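Local coordinates for cellulase IBT99 (Metagenomes, PDB 6WBT), which probably hydrolyses 6-phospho-alpha-glucosides as a family 4 glycosidase, using bound NAD and a manganese ion, at residues A[7-12]-A[83-88]; A[36-41]-A[66-71]. All blocks are in the same frame, centred on the assembly; numbering follows the deposited sequence.

Contact 1: residues A[7-12]-A[83-88]; sequences IVICGG and MAQMRV. With NAD (nicotinamide-adenine-dinucleotide), chain G.
V8 and C10 pair by their backbones with 83-85, the two chains running the same way, only 9° apart. M83 N gives a hydrogen bond to V8 O (2.8 Å), and Q85 N gives one to C10 O (3.0 Å, 171° at the hydrogen). The bond between them, from C10 N to M83 O, is bent and weak.

The selenomethionine M83 turns at its last torsion (chi3 -64°). Its methyl CE therefore meets I9 CG1 and I7 CG2, each at 3.7 Å. The Q85 chain is extended beyond CG and reaches the turn after strand 5-10. Its NE2 donates to G11 O (3.2 Å), which lies near the amide plane, but the donor sits above the carbonyl plane of G11. The same nitrogen passes I9 CG2 at 3.3 Å. Y147 bonds the other end of the amide, OE1, which should fix its rotation. C10 SG touches both CE of the selenomethionine M86 and the adenine at C2A, while CB of M86 packs on the adenine ring.

R87 reaches the pyrophosphate of NAD. R87 NE donates to the bridging O3 of NAD (3.0 Å, nearly straight), which lies at the guanidinium edge and in its plane. R87 NH2 bonds both O2N (2.9 Å) and O5D of NAD, and NH1 forms a salt bridge to E110. The guanidinium probably balances the negative charge of the pyrophosphate. G11 has a positive phi, and its CA comes near the adenine. Two neighbouring parallel strands that end in dinucleotide-binding loops are characteristic of the Rossmann fold, here the NAD site of a family 4 glycosidase.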
ATOM      1  N   ILE A   7      -2.771  34.747  24.720  1.00 49.43           N
ATOM      2  CA  ILE A   7      -2.955  34.615  23.280  1.00 47.60           C
ATOM      3  C   ILE A   7      -1.959  35.527  22.577  1.00 48.04           C
ATOM      4  O   ILE A   7      -1.856  36.716  22.904  1.00 49.28           O
ATOM      5  CB  ILE A   7      -4.397  34.954  22.869  1.00 47.08           C
ATOM      6  CG1 ILE A   7      -5.396  34.277  23.810  1.00 48.65           C
ATOM      7  CG2 ILE A   7      -4.653  34.529  21.432  1.00 44.62           C
ATOM      8  CD1 ILE A   7      -5.329  32.765  23.795  1.00 48.26           C
ATOM      9  N   VAL A   8      -1.227  34.974  21.613  1.00 46.77           N
ATOM     10  CA  VAL A   8      -0.211  35.705  20.868  1.00 46.95           C
ATOM     11  C   VAL A   8      -0.572  35.661  19.391  1.00 48.36           C
ATOM     12  O   VAL A   8      -0.843  34.586  18.844  1.00 47.46           O
ATOM     13  CB  VAL A   8       1.196  35.124  21.102  1.00 45.97           C
ATOM     14  CG1 VAL A   8       2.235  35.920  20.328  1.00 43.97           C
ATOM     15  CG2 VAL A   8       1.522  35.108  22.585  1.00 49.12           C
ATOM     16  N   ILE A   9      -0.574  36.825  18.750  1.00 49.80           N
ATOM     17  CA  ILE A   9      -0.833  36.941  17.320  1.00 48.61           C
ATOM     18  C   ILE A   9       0.515  37.164  16.644  1.00 50.78           C
ATOM     19  O   ILE A   9       1.032  38.284  16.611  1.00 53.22           O
ATOM     20  CB  ILE A   9      -1.821  38.067  17.009  1.00 46.21           C
ATOM     21  CG1 ILE A   9      -3.162  37.803  17.695  1.00 46.17           C
ATOM     22  CG2 ILE A   9      -2.011  38.208  15.506  1.00 43.58           C
ATOM     23  CD1 ILE A   9      -4.218  38.838  17.388  1.00 45.61           C
ATOM     24  N   CYS A  10       1.092  36.092  16.108  1.00 50.48           N
ATOM     25  CA  CYS A  10       2.370  36.170  15.403  1.00 51.42           C
ATOM     26  C   CYS A  10       2.149  36.880  14.075  1.00 52.47           C
ATOM     27  O   CYS A  10       1.627  36.299  13.121  1.00 51.89           O
ATOM     28  CB  CYS A  10       2.952  34.777  15.197  1.00 50.84           C
ATOM     29  SG  CYS A  10       4.584  34.760  14.419  1.00 50.17           S
ATOM     30  N   GLY A  11       2.549  38.146  14.009  1.00 54.90           N
ATOM     31  CA  GLY A  11       2.297  38.958  12.836  1.00 55.24           C
ATOM     32  C   GLY A  11       1.233  40.003  13.098  1.00 56.05           C
ATOM     33  O   GLY A  11       0.274  40.133  12.331  1.00 55.57           O
ATOM     34  N   GLY A  12       1.395  40.753  14.190  1.00 55.64           N
ATOM     35  CA  GLY A  12       0.410  41.746  14.578  1.00 54.86           C
ATOM     36  C   GLY A  12       0.264  42.894  13.603  1.00 54.41           C
ATOM     37  O   GLY A  12      -0.736  43.618  13.659  1.00 54.26           O
HETATM   38  N   MSE A  83      -1.561  32.466  17.220  1.00 46.66           N
HETATM   39  CA  MSE A  83      -2.247  32.558  15.938  1.00 45.86           C
HETATM   40  C   MSE A  83      -1.345  33.223  14.905  1.00 47.38           C
HETATM   41  O   MSE A  83      -1.156  34.439  14.918  1.00 48.57           O
HETATM   42  CB  MSE A  83      -3.564  33.323  16.084  1.00 44.63           C
HETATM   43  CG  MSE A  83      -4.588  32.615  16.961  1.00 46.14           C
HETATM   44 SE   MSE A  83      -6.305  33.537  17.051  0.54 50.54          SE
HETATM   45  CE  MSE A  83      -5.727  35.176  17.934  1.00 50.91           C
ATOM     46  N   ALA A  84      -0.784  32.409  14.013  1.00 48.55           N
ATOM     47  CA  ALA A  84       0.198  32.873  13.043  1.00 46.87           C
ATOM     48  C   ALA A  84      -0.494  33.425  11.805  1.00 46.21           C
ATOM     49  O   ALA A  84      -1.367  32.770  11.226  1.00 43.94           O
ATOM     50  CB  ALA A  84       1.145  31.737  12.655  1.00 44.79           C
ATOM     51  N   GLN A  85      -0.099  34.629  11.403  1.00 47.90           N
ATOM     52  CA  GLN A  85      -0.608  35.242  10.183  1.00 48.77           C
ATOM     53  C   GLN A  85       0.507  36.062   9.536  1.00 49.91           C
ATOM     54  O   GLN A  85       0.319  37.211   9.133  1.00 51.23           O
ATOM     55  CB  GLN A  85      -1.845  36.092  10.470  1.00 49.70           C
ATOM     56  CG  GLN A  85      -1.664  37.126  11.569  1.00 51.40           C
ATOM     57  CD  GLN A  85      -2.916  37.948  11.800  1.00 54.35           C
ATOM     58  OE1 GLN A  85      -4.021  37.526  11.459  1.00 55.40           O
ATOM     59  NE2 GLN A  85      -2.748  39.132  12.377  1.00 54.95           N
HETATM   60  N   MSE A  86       1.691  35.468   9.432  1.00 49.80           N
HETATM   61  CA  MSE A  86       2.844  36.149   8.859  1.00 51.36           C
HETATM   62  C   MSE A  86       2.785  36.165   7.337  1.00 52.35           C
HETATM   63  O   MSE A  86       2.145  35.316   6.718  1.00 51.15           O
HETATM   64  CB  MSE A  86       4.142  35.481   9.319  1.00 52.82           C
HETATM   65  CG  MSE A  86       4.351  34.084   8.751  1.00 54.99           C
HETATM   66 SE   MSE A  86       6.037  33.271   9.300  0.71 56.84          SE
HETATM   67  CE  MSE A  86       5.718  33.182  11.221  1.00 56.76           C
ATOM     68  N   ARG A  87       3.457  37.150   6.741  1.00 53.83           N
ATOM     69  CA  ARG A  87       3.650  37.230   5.294  1.00 52.81           C
ATOM     70  C   ARG A  87       5.115  37.595   5.080  1.00 52.90           C
ATOM     71  O   ARG A  87       5.464  38.778   5.025  1.00 56.04           O
ATOM     72  CB  ARG A  87       2.708  38.244   4.649  1.00 52.82           C
ATOM     73  CG  ARG A  87       2.842  38.325   3.136  1.00 53.53           C
ATOM     74  CD  ARG A  87       2.006  39.451   2.552  1.00 55.13           C
ATOM     75  NE  ARG A  87       0.575  39.247   2.757  1.00 56.60           N
ATOM     76  CZ  ARG A  87      -0.212  38.581   1.918  1.00 57.06           C
ATOM     77  NH1 ARG A  87       0.293  38.048   0.814  1.00 58.06           N
ATOM     78  NH2 ARG A  87      -1.503  38.447   2.184  1.00 56.25           N
ATOM     79  N   VAL A  88       5.969  36.574   4.978  1.00 49.57           N
ATOM     80  CA  VAL A  88       7.396  36.809   4.801  1.00 48.19           C
ATOM     81  C   VAL A  88       7.625  37.565   3.503  1.00 49.46           C
ATOM     82  O   VAL A  88       7.148  37.164   2.434  1.00 48.20           O
ATOM     83  CB  VAL A  88       8.166  35.482   4.824  1.00 47.43           C
ATOM     84  CG1 VAL A  88       9.657  35.738   4.660  1.00 46.02           C
ATOM     85  CG2 VAL A  88       7.887  34.728   6.116  1.00 47.51           C
TER
HETATM   86  PA  NAD G 503       0.539  41.822   5.644  1.00 60.71           P
HETATM   87  O1A NAD G 503       1.714  41.875   4.726  1.00 60.66           O
HETATM   88  O2A NAD G 503      -0.414  42.972   5.631  1.00 60.79           O
HETATM   89  O5B NAD G 503       1.061  41.575   7.142  1.00 59.49           O
HETATM   90  C5B NAD G 503       1.910  40.428   7.423  1.00 58.93           C
HETATM   91  C4B NAD G 503       2.681  40.679   8.696  1.00 58.74           C
HETATM   92  O4B NAD G 503       3.578  39.566   8.955  1.00 58.72           O
HETATM   93  C3B NAD G 503       3.569  41.935   8.712  1.00 58.92           C
HETATM   94  O3B NAD G 503       3.332  42.672   9.905  1.00 58.79           O
HETATM   95  C2B NAD G 503       4.987  41.354   8.717  1.00 59.17           C
HETATM   96  O2B NAD G 503       5.964  42.217   9.260  1.00 58.27           O
HETATM   97  C1B NAD G 503       4.752  40.088   9.528  1.00 59.38           C
HETATM   98  N9A NAD G 503       5.822  39.102   9.424  1.00 60.57           N
HETATM   99  C8A NAD G 503       6.570  38.816   8.310  1.00 61.63           C
HETATM  100  N7A NAD G 503       7.471  37.887   8.510  1.00 62.42           N
HETATM  101  C5A NAD G 503       7.318  37.542   9.845  1.00 61.78           C
HETATM  102  C6A NAD G 503       7.987  36.613  10.664  1.00 61.66           C
HETATM  103  N6A NAD G 503       8.981  35.837  10.241  1.00 62.06           N
HETATM  104  N1A NAD G 503       7.591  36.519  11.955  1.00 61.36           N
HETATM  105  C2A NAD G 503       6.591  37.306  12.375  1.00 61.28           C
HETATM  106  N3A NAD G 503       5.892  38.211  11.697  1.00 61.17           N
HETATM  107  C4A NAD G 503       6.305  38.286  10.422  1.00 61.40           C
HETATM  108  O3  NAD G 503      -0.284  40.476   5.357  1.00 63.16           O
HETATM  109  PN  NAD G 503      -1.855  40.175   5.225  1.00 64.77           P
HETATM  110  O1N NAD G 503      -2.554  40.716   6.427  1.00 65.78           O
HETATM  111  O2N NAD G 503      -2.319  40.609   3.875  1.00 64.49           O
HETATM  112  O5D NAD G 503      -1.844  38.575   5.293  1.00 65.09           O
HETATM  113  C5D NAD G 503      -1.188  37.951   6.425  1.00 64.02           C
HETATM  114  C4D NAD G 503      -1.056  36.471   6.169  1.00 63.82           C
HETATM  115  O4D NAD G 503      -2.364  35.859   6.243  1.00 64.07           O
HETATM  116  C3D NAD G 503      -0.510  36.078   4.788  1.00 64.18           C
HETATM  117  O3D NAD G 503       0.461  35.050   4.932  1.00 65.01           O
HETATM  118  C2D NAD G 503      -1.777  35.555   4.104  1.00 63.47           C
HETATM  119  O2D NAD G 503      -1.544  34.726   2.978  1.00 62.16           O
HETATM  120  C1D NAD G 503      -2.436  34.830   5.271  1.00 65.22           C
HETATM  121  N1N NAD G 503      -3.868  34.512   5.010  1.00 67.80           N
HETATM  122  C2N NAD G 503      -4.241  33.221   4.751  1.00 69.46           C
HETATM  123  C3N NAD G 503      -5.565  32.908   4.479  1.00 71.34           C
HETATM  124  C7N NAD G 503      -5.918  31.459   4.258  1.00 73.81           C
HETATM  125  O7N NAD G 503      -6.790  31.168   3.445  1.00 75.16           O
HETATM  126  N7N NAD G 503      -5.285  30.553   4.991  1.00 74.43           N
HETATM  127  C4N NAD G 503      -6.506  33.932   4.440  1.00 70.34           C
HETATM  128  C5N NAD G 503      -6.123  35.222   4.738  1.00 69.07           C
HETATM  129  C6N NAD G 503      -4.803  35.491   5.023  1.00 67.87           C

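Contact 2: residues A[36-41]-A[66-71]; sequences LWLYDI and LKVTVN. With NAD (nicotinamide-adenine-dinucleotide), chain G.
The W37 indole carries K67 on one face and T69 at its edge. Its strand and strand 66-69 belong to a beta-alpha-beta unit of the Rossmann fold, with helix 43-60 as the crossover. K67 CB sits 3.4 Å from the centroid of the W37 six-membered ring, almost on its normal, a CH-pi contact. CG and CD then run alongside, near CZ2. T69 CG2 meets W37 CZ3 in the ring plane at 3.5 Å. K6 makes a cation-pi contact with W37. The Y39 ring has V70 O at its edge, near CE1, and F76 packs edge-to-face with it.

The strands run parallel, 4.7 Å apart at closest approach. Three nearly straight bonds join them: K67 N to L36 O, L38 N to K67 O, and T69 N to L38 O. On the face away from W37, L66 CD1 touches both L36 CD2 and L38 CG.

Past the strand, D40 OD1 accepts from NAD O2B (2.7 Å), and OD2 lies next to O3B. An acidic residue gripping the adenosine ribose after the second strand is a hallmark of NAD-binding Rossmann folds. T69 OG1, anti to its own N (chi1 -179°), forms an ST turn by accepting from N71 N at 3.0 Å.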
ATOM      1  N   LEU A  36      -3.390  39.718  25.728  1.00 65.27           N
ATOM      2  CA  LEU A  36      -3.371  39.674  24.271  1.00 60.79           C
ATOM      3  C   LEU A  36      -2.039  40.241  23.799  1.00 57.79           C
ATOM      4  O   LEU A  36      -1.715  41.395  24.094  1.00 58.24           O
ATOM      5  CB  LEU A  36      -4.537  40.463  23.678  1.00 60.80           C
ATOM      6  CG  LEU A  36      -4.774  40.291  22.174  1.00 59.68           C
ATOM      7  CD1 LEU A  36      -5.276  38.887  21.868  1.00 59.47           C
ATOM      8  CD2 LEU A  36      -5.743  41.340  21.651  1.00 60.31           C
ATOM      9  N   TRP A  37      -1.272  39.433  23.072  1.00 54.44           N
ATOM     10  CA  TRP A  37       0.069  39.802  22.643  1.00 52.45           C
ATOM     11  C   TRP A  37       0.118  39.941  21.128  1.00 49.58           C
ATOM     12  O   TRP A  37      -0.394  39.081  20.403  1.00 47.08           O
ATOM     13  CB  TRP A  37       1.096  38.768  23.113  1.00 52.92           C
ATOM     14  CG  TRP A  37       1.448  38.900  24.563  1.00 54.25           C
ATOM     15  CD1 TRP A  37       0.744  38.412  25.624  1.00 54.04           C
ATOM     16  CD2 TRP A  37       2.593  39.565  25.111  1.00 55.04           C
ATOM     17  NE1 TRP A  37       1.379  38.732  26.800  1.00 54.96           N
ATOM     18  CE2 TRP A  37       2.516  39.441  26.512  1.00 55.93           C
ATOM     19  CE3 TRP A  37       3.673  40.255  24.554  1.00 55.25           C
ATOM     20  CZ2 TRP A  37       3.479  39.978  27.364  1.00 57.56           C
ATOM     21  CZ3 TRP A  37       4.629  40.788  25.402  1.00 56.35           C
ATOM     22  CH2 TRP A  37       4.525  40.647  26.790  1.00 57.27           C
ATOM     23  N   LEU A  38       0.734  41.021  20.659  1.00 50.16           N
ATOM     24  CA  LEU A  38       0.962  41.255  19.238  1.00 49.71           C
ATOM     25  C   LEU A  38       2.464  41.196  18.997  1.00 52.43           C
ATOM     26  O   LEU A  38       3.205  42.073  19.452  1.00 55.00           O
ATOM     27  CB  LEU A  38       0.386  42.601  18.804  1.00 47.46           C
ATOM     28  CG  LEU A  38      -1.124  42.792  18.956  1.00 47.20           C
ATOM     29  CD1 LEU A  38      -1.532  44.166  18.454  1.00 47.17           C
ATOM     30  CD2 LEU A  38      -1.895  41.699  18.226  1.00 46.13           C
ATOM     31  N   TYR A  39       2.912  40.166  18.288  1.00 50.97           N
ATOM     32  CA  TYR A  39       4.320  39.981  17.974  1.00 50.08           C
ATOM     33  C   TYR A  39       4.544  40.152  16.479  1.00 49.48           C
ATOM     34  O   TYR A  39       3.729  39.708  15.664  1.00 48.21           O
ATOM     35  CB  TYR A  39       4.812  38.601  18.415  1.00 48.96           C
ATOM     36  CG  TYR A  39       6.158  38.224  17.839  1.00 50.01           C
ATOM     37  CD1 TYR A  39       7.329  38.769  18.347  1.00 52.11           C
ATOM     38  CD2 TYR A  39       6.257  37.323  16.785  1.00 49.41           C
ATOM     39  CE1 TYR A  39       8.563  38.428  17.822  1.00 53.36           C
ATOM     40  CE2 TYR A  39       7.485  36.976  16.254  1.00 50.51           C
ATOM     41  CZ  TYR A  39       8.634  37.531  16.775  1.00 52.52           C
ATOM     42  OH  TYR A  39       9.856  37.186  16.246  1.00 53.19           O
ATOM     43  N   ASP A  40       5.656  40.788  16.128  1.00 50.03           N
ATOM     44  CA  ASP A  40       6.002  41.023  14.735  1.00 49.75           C
ATOM     45  C   ASP A  40       7.483  41.357  14.658  1.00 51.67           C
ATOM     46  O   ASP A  40       8.108  41.727  15.654  1.00 55.53           O
ATOM     47  CB  ASP A  40       5.158  42.151  14.134  1.00 50.26           C
ATOM     48  CG  ASP A  40       5.072  42.073  12.631  1.00 50.38           C
ATOM     49  OD1 ASP A  40       6.123  41.911  11.972  1.00 50.08           O
ATOM     50  OD2 ASP A  40       3.941  42.162  12.108  1.00 50.99           O
ATOM     51  N   ILE A  41       8.040  41.207  13.455  1.00 49.53           N
ATOM     52  CA  ILE A  41       9.428  41.588  13.214  1.00 50.03           C
ATOM     53  C   ILE A  41       9.556  43.025  12.723  1.00 51.44           C
ATOM     54  O   ILE A  41      10.656  43.590  12.775  1.00 52.92           O
ATOM     55  CB  ILE A  41      10.102  40.640  12.204  1.00 49.58           C
ATOM     56  CG1 ILE A  41       9.429  40.752  10.837  1.00 50.32           C
ATOM     57  CG2 ILE A  41      10.061  39.206  12.710  1.00 48.62           C
ATOM     58  CD1 ILE A  41      10.122  39.962   9.756  1.00 50.73           C
ATOM     59  N   LEU A  66      -3.538  44.686  26.446  1.00 66.40           N
ATOM     60  CA  LEU A  66      -2.838  44.442  25.193  1.00 64.06           C
ATOM     61  C   LEU A  66      -1.354  44.728  25.369  1.00 66.23           C
ATOM     62  O   LEU A  66      -0.975  45.818  25.810  1.00 68.05           O
ATOM     63  CB  LEU A  66      -3.405  45.311  24.067  1.00 61.13           C
ATOM     64  CG  LEU A  66      -2.693  45.213  22.716  1.00 60.12           C
ATOM     65  CD1 LEU A  66      -2.861  43.826  22.114  1.00 59.02           C
ATOM     66  CD2 LEU A  66      -3.200  46.281  21.762  1.00 58.71           C
ATOM     67  N   LYS A  67      -0.520  43.752  25.020  1.00 66.89           N
ATOM     68  CA  LYS A  67       0.929  43.897  25.051  1.00 66.48           C
ATOM     69  C   LYS A  67       1.471  43.787  23.632  1.00 64.02           C
ATOM     70  O   LYS A  67       1.096  42.875  22.888  1.00 64.78           O
ATOM     71  CB  LYS A  67       1.571  42.839  25.950  1.00 66.79           C
ATOM     72  CG  LYS A  67       0.970  42.759  27.345  1.00 68.78           C
ATOM     73  CD  LYS A  67       1.977  43.143  28.419  1.00 71.17           C
ATOM     74  CE  LYS A  67       2.329  44.620  28.358  1.00 72.86           C
ATOM     75  NZ  LYS A  67       3.250  45.017  29.458  1.00 75.02           N
ATOM     76  N   VAL A  68       2.346  44.716  23.260  1.00 60.37           N
ATOM     77  CA  VAL A  68       2.942  44.760  21.931  1.00 56.24           C
ATOM     78  C   VAL A  68       4.452  44.669  22.085  1.00 55.17           C
ATOM     79  O   VAL A  68       5.041  45.373  22.913  1.00 56.96           O
ATOM     80  CB  VAL A  68       2.542  46.038  21.171  1.00 54.63           C
ATOM     81  CG1 VAL A  68       3.186  46.061  19.793  1.00 52.71           C
ATOM     82  CG2 VAL A  68       1.028  46.134  21.059  1.00 54.05           C
ATOM     83  N   THR A  69       5.076  43.804  21.291  1.00 53.70           N
ATOM     84  CA  THR A  69       6.514  43.600  21.391  1.00 54.14           C
ATOM     85  C   THR A  69       7.048  43.065  20.072  1.00 53.12           C
ATOM     86  O   THR A  69       6.301  42.540  19.241  1.00 49.98           O
ATOM     87  CB  THR A  69       6.869  42.634  22.526  1.00 54.15           C
ATOM     88  OG1 THR A  69       8.292  42.484  22.598  1.00 56.01           O
ATOM     89  CG2 THR A  69       6.237  41.275  22.277  1.00 52.05           C
ATOM     90  N   VAL A  70       8.360  43.215  19.895  1.00 54.87           N
ATOM     91  CA  VAL A  70       9.090  42.590  18.801  1.00 54.84           C
ATOM     92  C   VAL A  70      10.090  41.556  19.292  1.00 57.96           C
ATOM     93  O   VAL A  70      10.784  40.947  18.474  1.00 59.61           O
ATOM     94  CB  VAL A  70       9.798  43.642  17.923  1.00 52.75           C
ATOM     95  CG1 VAL A  70       8.778  44.546  17.245  1.00 52.18           C
ATOM     96  CG2 VAL A  70      10.775  44.460  18.754  1.00 52.85           C
ATOM     97  N   ASN A  71      10.185  41.340  20.603  1.00 59.17           N
ATOM     98  CA  ASN A  71      11.107  40.361  21.161  1.00 62.21           C
ATOM     99  C   ASN A  71      10.421  39.003  21.226  1.00 60.75           C
ATOM    100  O   ASN A  71       9.373  38.882  21.875  1.00 60.53           O
ATOM    101  CB  ASN A  71      11.565  40.785  22.548  1.00 66.80           C
ATOM    102  CG  ASN A  71      12.505  39.779  23.187  1.00 69.40           C
ATOM    103  OD1 ASN A  71      12.091  38.958  24.007  1.00 70.46           O
ATOM    104  ND2 ASN A  71      13.780  39.841  22.817  1.00 70.74           N
TER
HETATM  105  PA  NAD G 503       0.539  41.822   5.644  1.00 60.71           P
HETATM  106  O1A NAD G 503       1.714  41.875   4.726  1.00 60.66           O
HETATM  107  O2A NAD G 503      -0.414  42.972   5.631  1.00 60.79           O
HETATM  108  O5B NAD G 503       1.061  41.575   7.142  1.00 59.49           O
HETATM  109  C5B NAD G 503       1.910  40.428   7.423  1.00 58.93           C
HETATM  110  C4B NAD G 503       2.681  40.679   8.696  1.00 58.74           C
HETATM  111  O4B NAD G 503       3.578  39.566   8.955  1.00 58.72           O
HETATM  112  C3B NAD G 503       3.569  41.935   8.712  1.00 58.92           C
HETATM  113  O3B NAD G 503       3.332  42.672   9.905  1.00 58.79           O
HETATM  114  C2B NAD G 503       4.987  41.354   8.717  1.00 59.17           C
HETATM  115  O2B NAD G 503       5.964  42.217   9.260  1.00 58.27           O
HETATM  116  C1B NAD G 503       4.752  40.088   9.528  1.00 59.38           C
HETATM  117  N9A NAD G 503       5.822  39.102   9.424  1.00 60.57           N
HETATM  118  C8A NAD G 503       6.570  38.816   8.310  1.00 61.63           C
HETATM  119  N7A NAD G 503       7.471  37.887   8.510  1.00 62.42           N
HETATM  120  C5A NAD G 503       7.318  37.542   9.845  1.00 61.78           C
HETATM  121  C6A NAD G 503       7.987  36.613  10.664  1.00 61.66           C
HETATM  122  N6A NAD G 503       8.981  35.837  10.241  1.00 62.06           N
HETATM  123  N1A NAD G 503       7.591  36.519  11.955  1.00 61.36           N
HETATM  124  C2A NAD G 503       6.591  37.306  12.375  1.00 61.28           C
HETATM  125  N3A NAD G 503       5.892  38.211  11.697  1.00 61.17           N
HETATM  126  C4A NAD G 503       6.305  38.286  10.422  1.00 61.40           C
HETATM  127  O3  NAD G 503      -0.284  40.476   5.357  1.00 63.16           O
HETATM  128  PN  NAD G 503      -1.855  40.175   5.225  1.00 64.77           P
HETATM  129  O1N NAD G 503      -2.554  40.716   6.427  1.00 65.78           O
HETATM  130  O2N NAD G 503      -2.319  40.609   3.875  1.00 64.49           O
HETATM  131  O5D NAD G 503      -1.844  38.575   5.293  1.00 65.09           O
HETATM  132  C5D NAD G 503      -1.188  37.951   6.425  1.00 64.02           C
HETATM  133  C4D NAD G 503      -1.056  36.471   6.169  1.00 63.82           C
HETATM  134  O4D NAD G 503      -2.364  35.859   6.243  1.00 64.07           O
HETATM  135  C3D NAD G 503      -0.510  36.078   4.788  1.00 64.18           C
HETATM  136  O3D NAD G 503       0.461  35.050   4.932  1.00 65.01           O
HETATM  137  C2D NAD G 503      -1.777  35.555   4.104  1.00 63.47           C
HETATM  138  O2D NAD G 503      -1.544  34.726   2.978  1.00 62.16           O
HETATM  139  C1D NAD G 503      -2.436  34.830   5.271  1.00 65.22           C
HETATM  140  N1N NAD G 503      -3.868  34.512   5.010  1.00 67.80           N
HETATM  141  C2N NAD G 503      -4.241  33.221   4.751  1.00 69.46           C
HETATM  142  C3N NAD G 503      -5.565  32.908   4.479  1.00 71.34           C
HETATM  143  C7N NAD G 503      -5.918  31.459   4.258  1.00 73.81           C
HETATM  144  O7N NAD G 503      -6.790  31.168   3.445  1.00 75.16           O
HETATM  145  N7N NAD G 503      -5.285  30.553   4.991  1.00 74.43           N
HETATM  146  C4N NAD G 503      -6.506  33.932   4.440  1.00 70.34           C
HETATM  147  C5N NAD G 503      -6.123  35.222   4.738  1.00 69.07           C
HETATM  148  C6N NAD G 503      -4.803  35.491   5.023  1.00 67.87           C
HETATM  149  O   HOH W   1      11.567  39.497  16.118  1.00 46.85           O

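Contacts 1 and 2 lie side by side in one sheet, their centres about 9 Å apart. Strands 5-10 and 33-39 are neighbours in it, and the order across these four is 66-69, 33-39, 5-10, 81-84. Along the chain both segments of contact 2 fall between those of contact 1. The two contacts join directly, with probable hydrogen bonds from G11 N to Y39 O (2.6 Å) and from W37 N to I7 O. Strand 66-69 is the outermost on this side, while strand 81-84 leads on towards the middle of the sheet. Both contacts reach NAD at the adenosine ribose, and 83-88 also reaches the pyrophosphate.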